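Baccell_00875 (Bacteroides cellulosilyticus DSM 14838, PDB 5NO8) probably acts as a polysaccharide lyase that removes the L-rhamnose caps attached to glucuronic acid on complex arabinogalactan proteins. Local coordinates at residues 163-168 and 174-179; 146-151 and 188-193; 218-223 and 235-240; 53-58 and 70-75. One frame throughout, in Å; residues are numbered along the deposited sequence.

Contact 1: residues 163-168 and 174-179; sequences AHTHIW and AYVNAI
His166 and Asn177 face each other as a hydrogen-bonded pair in an antiparallel beta hairpin, whose strand 163-168 ends an eight-stranded sheet. The pairing is a worked example of how buried strands satisfy their backbones. Six bonds cross it, two for each of the pairs His164-Ile179, His166-Asn177 and Trp168-Tyr175; His166 N reaches Asn177 O at 2.9 Å, while Tyr175 N to Trp168 O is the longest at 3.2 Å. Backbone groups turned outward find other mates: Thr165 N gives to Asp150 OD2, Thr165 O takes Arg215 NH1 and Ile167 O takes Gln582 NE2. Among side chains, His166 NE2 pairs with Ala577 O and Asn177 ND2 gives to Asn245 OD1.

Trp168 CB sits over one face of the Tyr175 ring, a CH-pi contact 3.6 Å from the centroid. Tyr175 CG lies between its own N and carbonyl carbon (chi1 65°), which leans the ring toward the partner strand; its plane and that of the indole's five-membered ring meet at 50°. Replacing Tyr175 with an alanine would probably leave Trp168 CB without the face it rests on and the indole freer to turn. Ile179 CG1 meets the edge of the His166 ring at CD2, 4.0 Å away. On the face bearing Thr165 and Val176, Thr165 CG2 and Val176 CG1 pack tightly at 3.4 Å.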
loop_
_atom_site.group_PDB
_atom_site.type_symbol
_atom_site.label_atom_id
_atom_site.label_comp_id
_atom_site.label_asym_id
_atom_site.label_seq_id
_atom_site.Cartn_x
_atom_site.Cartn_y
_atom_site.Cartn_z
ATOM N N ALA A 163 -2.886 13.174 -6.549
ATOM C CA ALA A 163 -3.209 11.894 -7.202
ATOM C C ALA A 163 -2.564 10.710 -6.494
ATOM O O ALA A 163 -1.396 10.768 -6.125
ATOM C CB ALA A 163 -2.769 11.929 -8.649
ATOM N N HIS A 164 -3.342 9.640 -6.347
ATOM C CA HIS A 164 -2.799 8.323 -5.993
ATOM C C HIS A 164 -2.153 7.749 -7.259
ATOM O O HIS A 164 -2.834 7.508 -8.264
ATOM C CB HIS A 164 -3.908 7.412 -5.503
ATOM C CG HIS A 164 -4.547 7.879 -4.235
ATOM N ND1 HIS A 164 -3.812 8.206 -3.119
ATOM C CD2 HIS A 164 -5.850 8.031 -3.894
ATOM C CE1 HIS A 164 -4.640 8.540 -2.142
ATOM N NE2 HIS A 164 -5.879 8.456 -2.590
ATOM N N THR A 165 -0.844 7.546 -7.206
ATOM C CA THR A 165 -0.086 7.163 -8.383
ATOM C C THR A 165 0.163 5.653 -8.379
ATOM O O THR A 165 0.925 5.159 -7.575
ATOM C CB THR A 165 1.203 7.995 -8.394
ATOM O OG1 THR A 165 0.827 9.390 -8.336
ATOM C CG2 THR A 165 1.953 7.783 -9.633
ATOM N N HIS A 166 -0.507 4.941 -9.261
ATOM C CA HIS A 166 -0.448 3.478 -9.298
ATOM C C HIS A 166 0.568 3.109 -10.355
ATOM O O HIS A 166 0.285 3.190 -11.556
ATOM C CB HIS A 166 -1.821 2.936 -9.598
ATOM C CG HIS A 166 -2.808 3.290 -8.529
ATOM N ND1 HIS A 166 -2.637 2.896 -7.218
ATOM C CD2 HIS A 166 -3.916 4.081 -8.552
ATOM C CE1 HIS A 166 -3.617 3.411 -6.484
ATOM N NE2 HIS A 166 -4.417 4.113 -7.270
ATOM N N ILE A 167 1.736 2.690 -9.882
ATOM C CA ILE A 167 2.875 2.400 -10.754
ATOM C C ILE A 167 2.921 0.899 -11.006
ATOM O O ILE A 167 2.845 0.132 -10.052
ATOM C CB ILE A 167 4.188 2.826 -10.096
ATOM C CG1 ILE A 167 4.127 4.305 -9.701
ATOM C CG2 ILE A 167 5.368 2.574 -11.042
ATOM C CD1 ILE A 167 5.229 4.684 -8.746
ATOM N N TRP A 168 3.021 0.502 -12.269
ATOM C CA TRP A 168 3.257 -0.898 -12.613
ATOM C C TRP A 168 4.540 -1.028 -13.388
ATOM O O TRP A 168 4.638 -0.537 -14.540
ATOM C CB TRP A 168 2.107 -1.540 -13.366
ATOM C CG TRP A 168 2.362 -2.983 -13.663
ATOM C CD1 TRP A 168 2.181 -3.611 -14.862
ATOM C CD2 TRP A 168 2.895 -3.976 -12.765
ATOM N NE1 TRP A 168 2.569 -4.915 -14.763
ATOM C CE2 TRP A 168 2.984 -5.180 -13.493
ATOM C CE3 TRP A 168 3.263 -3.975 -11.408
ATOM C CZ2 TRP A 168 3.450 -6.378 -12.928
ATOM C CZ3 TRP A 168 3.759 -5.158 -10.856
ATOM C CH2 TRP A 168 3.828 -6.348 -11.628
ATOM N N ALA A 174 4.597 -1.601 -19.021
ATOM C CA ALA A 174 4.564 -0.772 -17.839
ATOM C C ALA A 174 3.586 0.396 -18.015
ATOM O O ALA A 174 3.291 0.815 -19.116
ATOM C CB ALA A 174 5.954 -0.250 -17.537
ATOM N N TYR A 175 3.098 0.915 -16.892
ATOM C CA TYR A 175 2.197 2.036 -16.894
ATOM C C TYR A 175 2.182 2.743 -15.548
ATOM O O TYR A 175 2.670 2.242 -14.548
ATOM C CB TYR A 175 0.777 1.603 -17.295
ATOM C CG TYR A 175 0.087 0.661 -16.339
ATOM C CD1 TYR A 175 -0.410 1.097 -15.107
ATOM C CD2 TYR A 175 -0.058 -0.679 -16.657
ATOM C CE1 TYR A 175 -1.031 0.231 -14.242
ATOM C CE2 TYR A 175 -0.709 -1.539 -15.813
ATOM C CZ TYR A 175 -1.197 -1.072 -14.609
ATOM O OH TYR A 175 -1.792 -1.939 -13.741
ATOM N N VAL A 176 1.577 3.926 -15.553
ATOM C CA VAL A 176 1.177 4.616 -14.347
ATOM C C VAL A 176 -0.279 5.075 -14.520
ATOM O O VAL A 176 -0.644 5.681 -15.536
ATOM C CB VAL A 176 2.064 5.829 -13.998
ATOM C CG1 VAL A 176 1.603 6.431 -12.692
ATOM C CG2 VAL A 176 3.548 5.464 -13.896
ATOM N N ASN A 177 -1.115 4.727 -13.547
ATOM C CA ASN A 177 -2.484 5.189 -13.502
ATOM C C ASN A 177 -2.586 6.126 -12.316
ATOM O O ASN A 177 -2.503 5.686 -11.184
ATOM C CB ASN A 177 -3.419 4.005 -13.361
ATOM C CG ASN A 177 -4.876 4.405 -13.389
ATOM O OD1 ASN A 177 -5.217 5.517 -13.829
ATOM N ND2 ASN A 177 -5.741 3.528 -12.898
ATOM N N ALA A 178 -2.702 7.435 -12.581
ATOM C CA ALA A 178 -2.773 8.432 -11.554
ATOM C C ALA A 178 -4.212 8.865 -11.340
ATOM O O ALA A 178 -4.815 9.498 -12.191
ATOM C CB ALA A 178 -1.889 9.599 -11.915
ATOM N N ILE A 179 -4.764 8.466 -10.195
ATOM C CA ILE A 179 -6.168 8.697 -9.874
ATOM C C ILE A 179 -6.269 9.857 -8.902
ATOM O O ILE A 179 -5.708 9.819 -7.819
ATOM C CB ILE A 179 -6.804 7.427 -9.279
ATOM C CG1 ILE A 179 -6.738 6.259 -10.271
ATOM C CG2 ILE A 179 -8.233 7.686 -8.841
ATOM C CD1 ILE A 179 -7.467 6.462 -11.576
#

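Contact 2: residues 146-151 and 188-193; sequences TPFNDN and LGLVVT
Phe148 points its ring from an irregular loop at Leu188 and Leu190, two residues of strand 187-194 in the eight-stranded antiparallel sheet, and packs the loop against a face of the sheet. The case illustrates how one aromatic residue can carry such a join. The leucines, with Gly189 between them, both send their side chains toward the loop and meet adjacent atoms of the ring: Phe148 CE1 lies 4.3 Å from Leu188 CD2, and Phe148 CZ lies 4.2 Å from Leu190 CD1. Both methyls come to the edge, close to the ring plane, and Leu190 crosses the Phe148 side chain at about a right angle.

The close part of the contact is the ring and its two leucine methyls, at ordinary van der Waals distances; the ring also meets Trp72 edge-to-face and touches Val176. Phe148 CG stands anti to its carbonyl carbon (chi1 -69°), a setting that carries the ring across to the strand while the backbones stay apart, with CA atoms of Phe148 and Leu188 10.1 Å from each other. Away from the ring the two segments part company. Partly exposed Thr193 is hydrogen-bonded through OG1 to Glu236 OE2. Farther along the loop, Asp150 OD2 forms a salt bridge with Arg215.

The loop is shaped from within by inverse gamma turns centred on Pro147 and Asn149, the first closed by Phe148 N to Thr146 O at 2.7 Å. Beyond them, Asn151 ND2 gives a hydrogen bond to Asn149 OD1, 3.0 Å away.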
loop_
_atom_site.group_PDB
_atom_site.type_symbol
_atom_site.label_atom_id
_atom_site.label_comp_id
_atom_site.label_asym_id
_atom_site.label_seq_id
_atom_site.Cartn_x
_atom_site.Cartn_y
_atom_site.Cartn_z
ATOM N N THR A 146 9.742 11.242 -12.877
ATOM C CA THR A 146 8.328 11.427 -13.204
ATOM C C THR A 146 7.664 11.849 -11.893
ATOM O O THR A 146 7.050 11.020 -11.195
ATOM C CB THR A 146 7.679 10.160 -13.803
ATOM O OG1 THR A 146 7.799 9.084 -12.869
ATOM C CG2 THR A 146 8.305 9.788 -15.144
ATOM N N PRO A 147 7.826 13.125 -11.515
ATOM C CA PRO A 147 7.444 13.571 -10.166
ATOM C C PRO A 147 5.946 13.799 -10.037
ATOM O O PRO A 147 5.503 14.917 -9.842
ATOM C CB PRO A 147 8.260 14.845 -9.972
ATOM C CG PRO A 147 8.431 15.373 -11.354
ATOM C CD PRO A 147 8.561 14.169 -12.241
ATOM N N PHE A 148 5.187 12.710 -10.124
ATOM C CA PHE A 148 3.717 12.747 -9.955
ATOM C C PHE A 148 3.387 13.356 -8.591
ATOM O O PHE A 148 4.094 13.111 -7.589
ATOM C CB PHE A 148 3.093 11.352 -10.065
ATOM C CG PHE A 148 3.135 10.758 -11.440
ATOM C CD1 PHE A 148 2.165 11.074 -12.382
ATOM C CD2 PHE A 148 4.131 9.844 -11.780
ATOM C CE1 PHE A 148 2.192 10.515 -13.660
ATOM C CE2 PHE A 148 4.176 9.298 -13.052
ATOM C CZ PHE A 148 3.214 9.633 -13.988
ATOM N N ASN A 149 2.295 14.131 -8.556
ATOM C CA ASN A 149 1.930 14.957 -7.393
ATOM C C ASN A 149 1.166 14.130 -6.360
ATOM O O ASN A 149 -0.041 14.299 -6.174
ATOM C CB ASN A 149 1.125 16.178 -7.894
ATOM C CG ASN A 149 1.157 17.356 -6.943
ATOM O OD1 ASN A 149 1.898 17.379 -5.976
ATOM N ND2 ASN A 149 0.330 18.367 -7.245
ATOM N N ASP A 150 1.881 13.185 -5.752
ATOM C CA ASP A 150 1.325 12.197 -4.835
ATOM C C ASP A 150 1.857 12.553 -3.456
ATOM O O ASP A 150 2.975 12.179 -3.050
ATOM C CB ASP A 150 1.727 10.774 -5.248
ATOM C CG ASP A 150 0.990 9.688 -4.459
ATOM O OD1 ASP A 150 0.562 9.933 -3.290
ATOM O OD2 ASP A 150 0.816 8.569 -5.021
ATOM N N ASN A 151 1.068 13.341 -2.740
ATOM C CA ASN A 151 1.434 13.789 -1.408
ATOM C C ASN A 151 0.171 14.288 -0.685
ATOM O O ASN A 151 -0.887 14.382 -1.297
ATOM C CB ASN A 151 2.543 14.852 -1.476
ATOM C CG ASN A 151 2.246 15.928 -2.488
ATOM O OD1 ASN A 151 1.369 16.750 -2.249
ATOM N ND2 ASN A 151 2.962 15.913 -3.642
ATOM N N LEU A 188 -5.279 10.751 -14.957
ATOM C CA LEU A 188 -4.165 10.722 -15.876
ATOM C C LEU A 188 -3.564 9.325 -15.969
ATOM O O LEU A 188 -3.458 8.629 -14.974
ATOM C CB LEU A 188 -3.101 11.686 -15.388
ATOM C CG LEU A 188 -2.034 12.148 -16.377
ATOM C CD1 LEU A 188 -2.610 13.187 -17.307
ATOM C CD2 LEU A 188 -0.840 12.744 -15.654
ATOM N N GLY A 189 -3.117 8.991 -17.166
ATOM C CA GLY A 189 -2.447 7.741 -17.440
ATOM C C GLY A 189 -1.137 7.970 -18.157
ATOM O O GLY A 189 -0.978 8.961 -18.885
ATOM N N LEU A 190 -0.213 7.033 -17.951
ATOM C CA LEU A 190 1.042 6.972 -18.681
ATOM C C LEU A 190 1.159 5.526 -19.108
ATOM O O LEU A 190 1.117 4.644 -18.248
ATOM C CB LEU A 190 2.222 7.358 -17.789
ATOM C CG LEU A 190 3.629 7.311 -18.418
ATOM C CD1 LEU A 190 4.582 8.207 -17.639
ATOM C CD2 LEU A 190 4.207 5.888 -18.464
ATOM N N VAL A 191 1.279 5.301 -20.417
ATOM C CA VAL A 191 1.390 3.972 -20.987
ATOM C C VAL A 191 2.672 3.906 -21.794
ATOM O O VAL A 191 2.859 4.706 -22.727
ATOM C CB VAL A 191 0.172 3.636 -21.850
ATOM C CG1 VAL A 191 0.396 2.384 -22.705
ATOM C CG2 VAL A 191 -1.029 3.442 -20.945
ATOM N N VAL A 192 3.534 2.956 -21.440
ATOM C CA VAL A 192 4.778 2.732 -22.207
ATOM C C VAL A 192 4.431 2.043 -23.526
ATOM O O VAL A 192 3.748 0.999 -23.586
ATOM C CB VAL A 192 5.809 1.900 -21.401
ATOM C CG1 VAL A 192 7.000 1.452 -22.267
ATOM C CG2 VAL A 192 6.238 2.651 -20.168
ATOM N N THR A 193 4.924 2.627 -24.613
ATOM C CA THR A 193 4.683 2.102 -25.958
ATOM C C THR A 193 5.918 1.682 -26.715
ATOM O O THR A 193 5.782 1.014 -27.715
ATOM C CB THR A 193 3.913 3.140 -26.802
ATOM O OG1 THR A 193 4.571 4.422 -26.746
ATOM C CG2 THR A 193 2.503 3.285 -26.236
#

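Contact 3: residues 218-223 and 235-240; sequences IALDLP and LEWHVF
Leu220 lays its CD1 methyl against the six-membered ring of Trp237, 3.9 Å from CZ3, in a small example of sandwich-like packing between two beta sheets. Strand 217-221 belongs to a mixed sheet and strand 232-242 to the antiparallel one, and between these segments they meet through apolar side chains. The methyl approaches the indole obliquely, and the two side chains pass each other at a slant.

Trp237 CG occupies the position between its backbone N and carbonyl carbon (chi1 55°), from which the six-membered ring extends toward Leu220. The other end of the indole is held differently: NE1 gives a hydrogen bond to Glu125 OE1, and the ring meets Tyr127 edge-to-face. The buried indole N-H is thus satisfied, and Leu220 packs on the carbon part of the ring.

Two residues along, a leucine pair repeats the scheme. The backbones come nearest here, yet the CA atoms of Leu222 and Leu235 are still 8.3 Å apart. Leu222 also touches Phe129 on strand 122-131, the neighbour of 232-242 in its sheet. Leu235 has CG anti to its backbone N (chi1 169°), which extends the branch toward its partner and brings its CD2 to 4.0 Å from Leu222 CD1.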
loop_
_atom_site.group_PDB
_atom_site.type_symbol
_atom_site.label_atom_id
_atom_site.label_comp_id
_atom_site.label_asym_id
_atom_site.label_seq_id
_atom_site.Cartn_x
_atom_site.Cartn_y
_atom_site.Cartn_z
ATOM N N ILE A 218 9.197 10.308 -7.585
ATOM C CA ILE A 218 9.263 9.016 -8.304
ATOM C C ILE A 218 10.226 9.124 -9.489
ATOM O O ILE A 218 10.182 10.100 -10.231
ATOM C CB ILE A 218 7.863 8.609 -8.794
ATOM C CG1 ILE A 218 6.945 8.332 -7.581
ATOM C CG2 ILE A 218 7.925 7.418 -9.745
ATOM C CD1 ILE A 218 5.479 8.537 -7.842
ATOM N N ALA A 219 11.091 8.117 -9.656
ATOM C CA ALA A 219 11.916 7.942 -10.841
ATOM C C ALA A 219 11.619 6.568 -11.448
ATOM O O ALA A 219 11.647 5.569 -10.744
ATOM C CB ALA A 219 13.398 8.050 -10.513
ATOM N N LEU A 220 11.284 6.530 -12.723
ATOM C CA LEU A 220 11.015 5.257 -13.399
ATOM C C LEU A 220 12.333 4.688 -13.953
ATOM O O LEU A 220 13.035 5.370 -14.720
ATOM C CB LEU A 220 9.974 5.451 -14.497
ATOM C CG LEU A 220 8.609 5.966 -14.016
ATOM C CD1 LEU A 220 7.635 5.981 -15.163
ATOM C CD2 LEU A 220 8.000 5.174 -12.854
ATOM N N ASP A 221 12.641 3.439 -13.591
ATOM C CA ASP A 221 13.872 2.784 -14.002
ATOM C C ASP A 221 13.739 2.046 -15.319
ATOM O O ASP A 221 12.859 1.213 -15.483
ATOM C CB ASP A 221 14.337 1.782 -12.945
ATOM C CG ASP A 221 14.642 2.425 -11.615
ATOM O OD1 ASP A 221 15.368 3.447 -11.591
ATOM O OD2 ASP A 221 14.173 1.912 -10.584
ATOM N N LEU A 222 14.635 2.352 -16.239
ATOM C CA LEU A 222 14.767 1.642 -17.489
ATOM C C LEU A 222 15.575 0.363 -17.218
ATOM O O LEU A 222 16.232 0.240 -16.161
ATOM C CB LEU A 222 15.512 2.513 -18.530
ATOM C CG LEU A 222 14.679 3.599 -19.186
ATOM C CD1 LEU A 222 14.250 4.670 -18.208
ATOM C CD2 LEU A 222 15.442 4.201 -20.379
ATOM N N PRO A 223 15.559 -0.585 -18.169
ATOM C CA PRO A 223 16.483 -1.696 -18.038
ATOM C C PRO A 223 17.934 -1.230 -17.993
ATOM O O PRO A 223 18.267 -0.170 -18.559
ATOM C CB PRO A 223 16.234 -2.527 -19.315
ATOM C CG PRO A 223 14.900 -2.066 -19.810
ATOM C CD PRO A 223 14.839 -0.624 -19.454
ATOM N N LEU A 235 12.842 4.722 -25.464
ATOM C CA LEU A 235 11.703 4.585 -24.575
ATOM C C LEU A 235 10.675 5.600 -25.063
ATOM O O LEU A 235 11.006 6.766 -25.273
ATOM C CB LEU A 235 12.116 4.913 -23.176
ATOM C CG LEU A 235 11.013 5.091 -22.136
ATOM C CD1 LEU A 235 10.425 3.750 -21.755
ATOM C CD2 LEU A 235 11.530 5.851 -20.930
ATOM N N GLU A 236 9.422 5.158 -25.178
ATOM C CA GLU A 236 8.357 6.045 -25.554
ATOM C C GLU A 236 7.168 5.800 -24.626
ATOM O O GLU A 236 6.854 4.662 -24.288
ATOM C CB GLU A 236 7.970 5.790 -27.010
ATOM C CG GLU A 236 6.849 6.669 -27.528
ATOM C CD GLU A 236 6.345 6.233 -28.898
ATOM O OE1 GLU A 236 6.646 6.955 -29.867
ATOM O OE2 GLU A 236 5.672 5.173 -29.013
ATOM N N TRP A 237 6.487 6.858 -24.241
ATOM C CA TRP A 237 5.229 6.676 -23.559
ATOM C C TRP A 237 4.224 7.727 -23.980
ATOM O O TRP A 237 4.609 8.750 -24.549
ATOM C CB TRP A 237 5.415 6.656 -22.056
ATOM C CG TRP A 237 6.128 7.850 -21.411
ATOM C CD1 TRP A 237 5.915 9.178 -21.634
ATOM C CD2 TRP A 237 7.128 7.782 -20.391
ATOM N NE1 TRP A 237 6.728 9.933 -20.845
ATOM C CE2 TRP A 237 7.484 9.102 -20.065
ATOM C CE3 TRP A 237 7.732 6.734 -19.704
ATOM C CZ2 TRP A 237 8.423 9.401 -19.080
ATOM C CZ3 TRP A 237 8.687 7.036 -18.730
ATOM C CH2 TRP A 237 9.021 8.348 -18.444
ATOM N N HIS A 238 2.952 7.432 -23.702
ATOM C CA HIS A 238 1.839 8.343 -23.929
ATOM C C HIS A 238 1.284 8.741 -22.570
ATOM O O HIS A 238 1.050 7.854 -21.745
ATOM C CB HIS A 238 0.734 7.635 -24.653
ATOM C CG HIS A 238 1.017 7.364 -26.084
ATOM N ND1 HIS A 238 0.092 7.615 -27.068
ATOM C CD2 HIS A 238 2.111 6.873 -26.709
ATOM C CE1 HIS A 238 0.596 7.277 -28.246
ATOM N NE2 HIS A 238 1.814 6.806 -28.054
ATOM N N VAL A 239 1.090 10.046 -22.359
ATOM C CA VAL A 239 0.470 10.611 -21.174
ATOM C C VAL A 239 -0.855 11.229 -21.580
ATOM O O VAL A 239 -0.926 11.959 -22.563
ATOM C CB VAL A 239 1.386 11.643 -20.514
ATOM C CG1 VAL A 239 0.699 12.268 -19.311
ATOM C CG2 VAL A 239 2.692 10.985 -20.113
ATOM N N PHE A 240 -1.929 10.870 -20.884
ATOM C CA PHE A 240 -3.275 11.168 -21.402
ATOM C C PHE A 240 -4.306 11.208 -20.283
ATOM O O PHE A 240 -4.160 10.575 -19.244
ATOM C CB PHE A 240 -3.724 10.105 -22.414
ATOM C CG PHE A 240 -3.680 8.701 -21.864
ATOM C CD1 PHE A 240 -2.498 7.950 -21.953
ATOM C CD2 PHE A 240 -4.787 8.127 -21.250
ATOM C CE1 PHE A 240 -2.435 6.666 -21.446
ATOM C CE2 PHE A 240 -4.721 6.832 -20.726
ATOM C CZ PHE A 240 -3.547 6.101 -20.827
#

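Contact 4: residues 53-58 and 70-75; sequences NWVVKT and YGWGLG
Val55 and Thr58 are the residues through which 53-58 meets 70-75, and the path to them begins at Asn53. Its side chain folds back in an Asx turn, OD1 accepting the backbone N of Val55 at 3.3 Å from well above the carbonyl plane; the same oxygen also takes Leu43 N. Val55 directs CG1 to the indole of Trp72, 3.6 Å from CE3, the two side chains crossing at about a right angle. At the far side, Trp72 NE1 gives a hydrogen bond to Glu125 OE1.

The partner segment contains a type II beta turn from Gly71 to Leu74, closed by Leu74 N to Gly71 O at 3.0 Å. Gly73 is its third residue, at phi 99°, where a CB would press on the preceding carbonyl oxygen.

Farther on comes Thr58, where chi1 of 48° sets OG1 between backbone N and carbonyl carbon and CG2 anti to the carbonyl carbon. CG2 thereby lies against Tyr70, 3.7 Å from its carbonyl O and 4.1 Å from its CB, while OG1 faces Gly71, 3.8 Å from its CA. A glycine in place of Thr58 would probably open a gap beside the start of the turn and deprive Tyr70 CB of its methyl neighbour.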
loop_
_atom_site.group_PDB
_atom_site.type_symbol
_atom_site.label_atom_id
_atom_site.label_comp_id
_atom_site.label_asym_id
_atom_site.label_seq_id
_atom_site.Cartn_x
_atom_site.Cartn_y
_atom_site.Cartn_z
ATOM N N ASN A 53 -2.353 20.422 -11.142
ATOM C CA ASN A 53 -1.008 20.159 -11.670
ATOM C C ASN A 53 -0.641 18.733 -11.283
ATOM O O ASN A 53 -0.633 18.400 -10.109
ATOM C CB ASN A 53 0.001 21.123 -11.064
ATOM C CG ASN A 53 1.379 21.029 -11.722
ATOM O OD1 ASN A 53 1.604 20.244 -12.652
ATOM N ND2 ASN A 53 2.293 21.861 -11.258
ATOM N N TRP A 54 -0.398 17.900 -12.277
ATOM C CA TRP A 54 -0.158 16.474 -12.043
ATOM C C TRP A 54 1.261 16.179 -11.598
ATOM O O TRP A 54 1.547 15.040 -11.169
ATOM C CB TRP A 54 -0.541 15.668 -13.276
ATOM C CG TRP A 54 -2.016 15.686 -13.466
ATOM C CD1 TRP A 54 -2.771 16.649 -14.115
ATOM C CD2 TRP A 54 -2.950 14.753 -12.933
ATOM N NE1 TRP A 54 -4.097 16.335 -14.038
ATOM C CE2 TRP A 54 -4.239 15.177 -13.324
ATOM C CE3 TRP A 54 -2.822 13.569 -12.198
ATOM C CZ2 TRP A 54 -5.390 14.465 -12.973
ATOM C CZ3 TRP A 54 -3.955 12.864 -11.869
ATOM C CH2 TRP A 54 -5.230 13.317 -12.251
ATOM N N VAL A 55 2.136 17.176 -11.652
ATOM C CA VAL A 55 3.490 17.050 -11.089
ATOM C C VAL A 55 3.738 17.954 -9.886
ATOM O O VAL A 55 3.093 19.003 -9.707
ATOM C CB VAL A 55 4.613 17.241 -12.148
ATOM C CG1 VAL A 55 4.495 16.223 -13.261
ATOM C CG2 VAL A 55 4.652 18.633 -12.745
ATOM N N VAL A 56 4.677 17.521 -9.058
ATOM C CA VAL A 56 5.189 18.312 -7.957
ATOM C C VAL A 56 5.931 19.488 -8.583
ATOM O O VAL A 56 6.630 19.298 -9.569
ATOM C CB VAL A 56 6.161 17.490 -7.076
ATOM C CG1 VAL A 56 6.675 18.317 -5.896
ATOM C CG2 VAL A 56 5.470 16.231 -6.553
ATOM N N LYS A 57 5.806 20.679 -8.005
ATOM C CA LYS A 57 6.608 21.815 -8.487
ATOM C C LYS A 57 8.066 21.604 -8.149
ATOM O O LYS A 57 8.402 21.160 -7.054
ATOM C CB LYS A 57 6.094 23.133 -7.922
ATOM C CG LYS A 57 4.782 23.543 -8.581
ATOM C CD LYS A 57 4.362 24.944 -8.177
ATOM C CE LYS A 57 3.958 24.973 -6.720
ATOM N NZ LYS A 57 3.260 26.234 -6.366
ATOM N N THR A 58 8.943 21.907 -9.099
ATOM C CA THR A 58 10.363 21.607 -8.934
ATOM C C THR A 58 11.169 22.912 -8.953
ATOM O O THR A 58 12.261 22.989 -9.505
ATOM C CB THR A 58 10.824 20.580 -9.991
ATOM O OG1 THR A 58 10.364 20.972 -11.295
ATOM C CG2 THR A 58 10.258 19.194 -9.670
ATOM N N TYR A 70 14.944 17.651 -10.270
ATOM C CA TYR A 70 13.872 16.642 -10.249
ATOM C C TYR A 70 12.744 16.858 -11.246
ATOM O O TYR A 70 11.728 16.143 -11.221
ATOM C CB TYR A 70 13.266 16.555 -8.845
ATOM C CG TYR A 70 14.168 15.931 -7.825
ATOM C CD1 TYR A 70 14.618 14.614 -7.991
ATOM C CD2 TYR A 70 14.526 16.598 -6.673
ATOM C CE1 TYR A 70 15.434 14.016 -7.056
ATOM C CE2 TYR A 70 15.349 15.999 -5.714
ATOM C CZ TYR A 70 15.778 14.701 -5.914
ATOM O OH TYR A 70 16.553 14.095 -4.986
ATOM N N GLY A 71 12.905 17.820 -12.143
ATOM C CA GLY A 71 11.913 18.056 -13.179
ATOM C C GLY A 71 11.595 16.819 -14.012
ATOM O O GLY A 71 12.477 16.035 -14.334
ATOM N N TRP A 72 10.329 16.676 -14.362
ATOM C CA TRP A 72 9.860 15.587 -15.228
ATOM C C TRP A 72 10.670 15.549 -16.506
ATOM O O TRP A 72 10.779 16.562 -17.244
ATOM C CB TRP A 72 8.384 15.800 -15.569
ATOM C CG TRP A 72 7.813 14.797 -16.481
ATOM C CD1 TRP A 72 8.134 14.611 -17.791
ATOM C CD2 TRP A 72 6.789 13.861 -16.187
ATOM N NE1 TRP A 72 7.384 13.610 -18.330
ATOM C CE2 TRP A 72 6.531 13.146 -17.369
ATOM C CE3 TRP A 72 6.039 13.567 -15.045
ATOM C CZ2 TRP A 72 5.606 12.109 -17.426
ATOM C CZ3 TRP A 72 5.094 12.553 -15.119
ATOM C CH2 TRP A 72 4.895 11.835 -16.287
ATOM N N GLY A 73 11.249 14.393 -16.811
ATOM C CA GLY A 73 12.012 14.263 -18.045
ATOM C C GLY A 73 13.508 14.383 -17.877
ATOM O O GLY A 73 14.265 14.016 -18.796
ATOM N N LEU A 74 13.948 14.892 -16.730
ATOM C CA LEU A 74 15.321 14.815 -16.334
ATOM C C LEU A 74 15.577 13.421 -15.778
ATOM O O LEU A 74 14.650 12.622 -15.624
ATOM C CB LEU A 74 15.699 15.901 -15.343
ATOM C CG LEU A 74 15.408 17.326 -15.844
ATOM C CD1 LEU A 74 15.891 18.298 -14.785
ATOM C CD2 LEU A 74 16.009 17.606 -17.219
ATOM N N GLY A 75 16.832 13.100 -15.551
ATOM C CA GLY A 75 17.142 11.740 -15.089
ATOM C C GLY A 75 18.602 11.538 -14.857
ATOM O O GLY A 75 19.366 12.501 -14.731
#

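In the fold
The four contacts illustrate how one beta-rich domain is assembled from layers. Contacts 1 and 2, their centres 6 Å apart, lie on neighbouring strands of one sheet, joined where Ala178 N meets Leu188 O at 2.8 Å. The next strand brings in contact 3, 8 Å from contact 2 centre to centre, through Gly189 N and Phe240 O, also 2.8 Å apart. Along the chain, contact 1 is nested inside the loop that contact 2 closes. Contact 4 joins from the irregular N-terminal part, 10 Å from contact 2 centre to centre, with Val56 N at 2.8 Å from Pro147 O. It reaches contact 3 as well, where Val239 CG2 packs 4.1 Å from Trp72 CZ2.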